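Local coordinates for protein probable ubiquitin-conjugating enzyme E2 7 (PDB 1PZV) that probably serves as an E2 ubiquitin-conjugating enzyme, accepting ubiquitin from E1 as a thioester and passing it on for covalent attachment to other proteins, at residues 152-155 and 156-160. Sequence-based numbering, arbitrary orientation.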
ATOM      1  N   LYS A 152       5.010 -12.590  15.437  1.00 80.72           N
ATOM      2  CA  LYS A 152       4.889 -11.911  16.717  1.00 79.91           C
ATOM      3  C   LYS A 152       5.024 -10.397  16.563  1.00 78.79           C
ATOM      4  O   LYS A 152       4.430  -9.636  17.323  1.00 77.87           O
ATOM      5  CB  LYS A 152       5.953 -12.449  17.681  1.00 79.95           C
ATOM      6  CG  LYS A 152       5.774 -12.031  19.132  1.00 79.29           C
ATOM      7  CD  LYS A 152       6.996 -12.413  19.961  1.00 79.14           C
ATOM      8  CE  LYS A 152       7.040 -11.652  21.284  1.00 78.68           C
ATOM      9  NZ  LYS A 152       8.315 -11.884  22.019  1.00 77.94           N
ATOM     10  N   LYS A 153       5.802  -9.963  15.577  1.00 78.61           N
ATOM     11  CA  LYS A 153       5.993  -8.535  15.336  1.00 79.22           C
ATOM     12  C   LYS A 153       4.882  -7.951  14.466  1.00 78.13           C
ATOM     13  O   LYS A 153       4.535  -6.775  14.605  1.00 77.44           O
ATOM     14  CB  LYS A 153       7.360  -8.288  14.697  1.00 81.19           C
ATOM     15  CG  LYS A 153       8.498  -8.626  15.637  1.00 86.53           C
ATOM     16  CD  LYS A 153       8.453  -7.719  16.865  1.00 90.30           C
ATOM     17  CE  LYS A 153       9.233  -8.294  18.045  1.00 91.54           C
ATOM     18  NZ  LYS A 153       8.579  -9.526  18.585  1.00 92.13           N
ATOM     19  N   VAL A 154       4.330  -8.768  13.569  1.00 75.89           N
ATOM     20  CA  VAL A 154       3.236  -8.315  12.722  1.00 74.08           C
ATOM     21  C   VAL A 154       2.074  -8.055  13.681  1.00 73.91           C
ATOM     22  O   VAL A 154       1.354  -7.070  13.548  1.00 74.62           O
ATOM     23  CB  VAL A 154       2.804  -9.395  11.677  1.00 72.56           C
ATOM     24  CG1 VAL A 154       1.660  -8.871  10.818  1.00 70.00           C
ATOM     25  CG2 VAL A 154       3.968  -9.765  10.794  1.00 71.95           C
ATOM     26  N   ALA A 155       1.916  -8.938  14.664  1.00 73.23           N
ATOM     27  CA  ALA A 155       0.849  -8.810  15.649  1.00 72.45           C
ATOM     28  C   ALA A 155       1.011  -7.520  16.444  1.00 71.90           C
ATOM     29  O   ALA A 155       0.028  -6.883  16.834  1.00 70.00           O
ATOM     30  CB  ALA A 155       0.858 -10.007  16.582  1.00 71.44           C
ATOM     31  N   GLN A 156       2.256  -7.136  16.685  1.00 72.67           N
ATOM     32  CA  GLN A 156       2.521  -5.910  17.418  1.00 74.34           C
ATOM     33  C   GLN A 156       2.038  -4.716  16.598  1.00 72.93           C
ATOM     34  O   GLN A 156       1.537  -3.738  17.154  1.00 71.99           O
ATOM     35  CB  GLN A 156       4.018  -5.780  17.710  1.00 77.60           C
ATOM     36  CG  GLN A 156       4.554  -6.855  18.648  1.00 83.38           C
ATOM     37  CD  GLN A 156       6.061  -6.764  18.843  1.00 86.89           C
ATOM     38  OE1 GLN A 156       6.667  -7.597  19.529  1.00 87.63           O
ATOM     39  NE2 GLN A 156       6.675  -5.745  18.238  1.00 88.43           N
ATOM     40  N   CYS A 157       2.188  -4.806  15.277  1.00 71.91           N
ATOM     41  CA  CYS A 157       1.757  -3.739  14.374  1.00 71.00           C
ATOM     42  C   CYS A 157       0.227  -3.719  14.236  1.00 69.25           C
ATOM     43  O   CYS A 157      -0.379  -2.652  14.096  1.00 69.78           O
ATOM     44  CB  CYS A 157       2.417  -3.909  12.995  1.00 73.42           C
ATOM     45  SG  CYS A 157       4.211  -3.544  12.931  1.00 79.10           S
ATOM     46  N   VAL A 158      -0.392  -4.896  14.295  1.00 66.16           N
ATOM     47  CA  VAL A 158      -1.837  -5.012  14.193  1.00 64.45           C
ATOM     48  C   VAL A 158      -2.529  -4.555  15.475  1.00 67.99           C
ATOM     49  O   VAL A 158      -3.620  -3.980  15.425  1.00 69.20           O
ATOM     50  CB  VAL A 158      -2.246  -6.452  13.898  1.00 60.39           C
ATOM     51  CG1 VAL A 158      -3.747  -6.583  13.933  1.00 58.03           C
ATOM     52  CG2 VAL A 158      -1.727  -6.855  12.536  1.00 61.34           C
ATOM     53  N   ARG A 159      -1.900  -4.823  16.619  1.00 70.36           N
ATOM     54  CA  ARG A 159      -2.443  -4.431  17.920  1.00 71.11           C
ATOM     55  C   ARG A 159      -2.320  -2.928  18.061  1.00 70.69           C
ATOM     56  O   ARG A 159      -3.162  -2.279  18.678  1.00 71.05           O
ATOM     57  CB  ARG A 159      -1.657  -5.096  19.057  1.00 74.92           C
ATOM     58  CG  ARG A 159      -2.294  -6.340  19.676  1.00 79.51           C
ATOM     59  CD  ARG A 159      -1.315  -7.028  20.642  1.00 84.91           C
ATOM     60  NE  ARG A 159      -1.946  -8.057  21.475  1.00 90.12           N
ATOM     61  CZ  ARG A 159      -1.296  -8.829  22.349  1.00 91.65           C
ATOM     62  NH1 ARG A 159      -1.958  -9.734  23.066  1.00 90.71           N
ATOM     63  NH2 ARG A 159       0.017  -8.706  22.505  1.00 92.03           N
ATOM     64  N   ARG A 160      -1.258  -2.372  17.489  1.00 69.87           N
ATOM     65  CA  ARG A 160      -1.044  -0.942  17.572  1.00 70.34           C
ATOM     66  C   ARG A 160      -1.959  -0.187  16.614  1.00 70.11           C
ATOM     67  O   ARG A 160      -2.387   0.925  16.917  1.00 70.87           O
ATOM     68  CB  ARG A 160       0.417  -0.599  17.279  1.00 72.05           C
ATOM     69  CG  ARG A 160       0.787   0.829  17.649  1.00 76.88           C
ATOM     70  CD  ARG A 160       2.223   1.191  17.260  1.00 83.69           C
ATOM     71  NE  ARG A 160       3.225   0.361  17.934  1.00 89.78           N
ATOM     72  CZ  ARG A 160       4.543   0.501  17.785  1.00 91.77           C
ATOM     73  NH1 ARG A 160       5.380  -0.302  18.440  1.00 91.37           N
ATOM     74  NH2 ARG A 160       5.026   1.442  16.982  1.00 92.66           N
TER
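Lys153 and Cys157, Val154 and Val158, and Ala155 and Arg159 are joined by successive i to i+4 backbone bonds, Cys157 N to Lys153 O at 3.1 Å, Val158 N to Val154 O at 2.9 Å and Arg159 N to Ala155 O at 2.8 Å, so the two segments are one unbroken run of alpha-helix. The turn before is slacker: Gln156 N reaches Lys152 O only weakly, at 3.4 Å. On the more open side of the helix Lys153 and Gln156 run side by side in the same direction. The lysine chain bends at chi2 (-63°) and again at chi4 (-68°), which carries its CD and CE along the glutamine amide and brings NZ to 2.9 Å from Gln156 OE1, a weak hydrogen bond. Gln156 has CG beside its own backbone N (chi1 -65°) and extends from there. With an alanine in place of Gln156, the Lys153 ammonium would probably lose this amide oxygen, and its methylenes the neighbour they run along. Lys153 NZ also has a long, weak ion pair with Glu149, one turn earlier. Another side of the helix is largely apolar: Val154 CG1 and Val158 CG2 approach to 4.3 Å, a loose contact. Val154 packs on Leu47 and Tyr48, and the buried Cys157 on Glu75 and Trp77, so this side settles the C-terminal helix of the E2 fold, residues 147-161, against loops of the core, away from the predicted catalytic Cys88. This part of the helix is therefore amphipathic: main-chain bonds set it, Val154 and Cys157 face the body of the protein, and the lysine-glutamine pairing on the more open side, weak and with its ammonium shared with Glu149, probably adds little to the main-chain bonds.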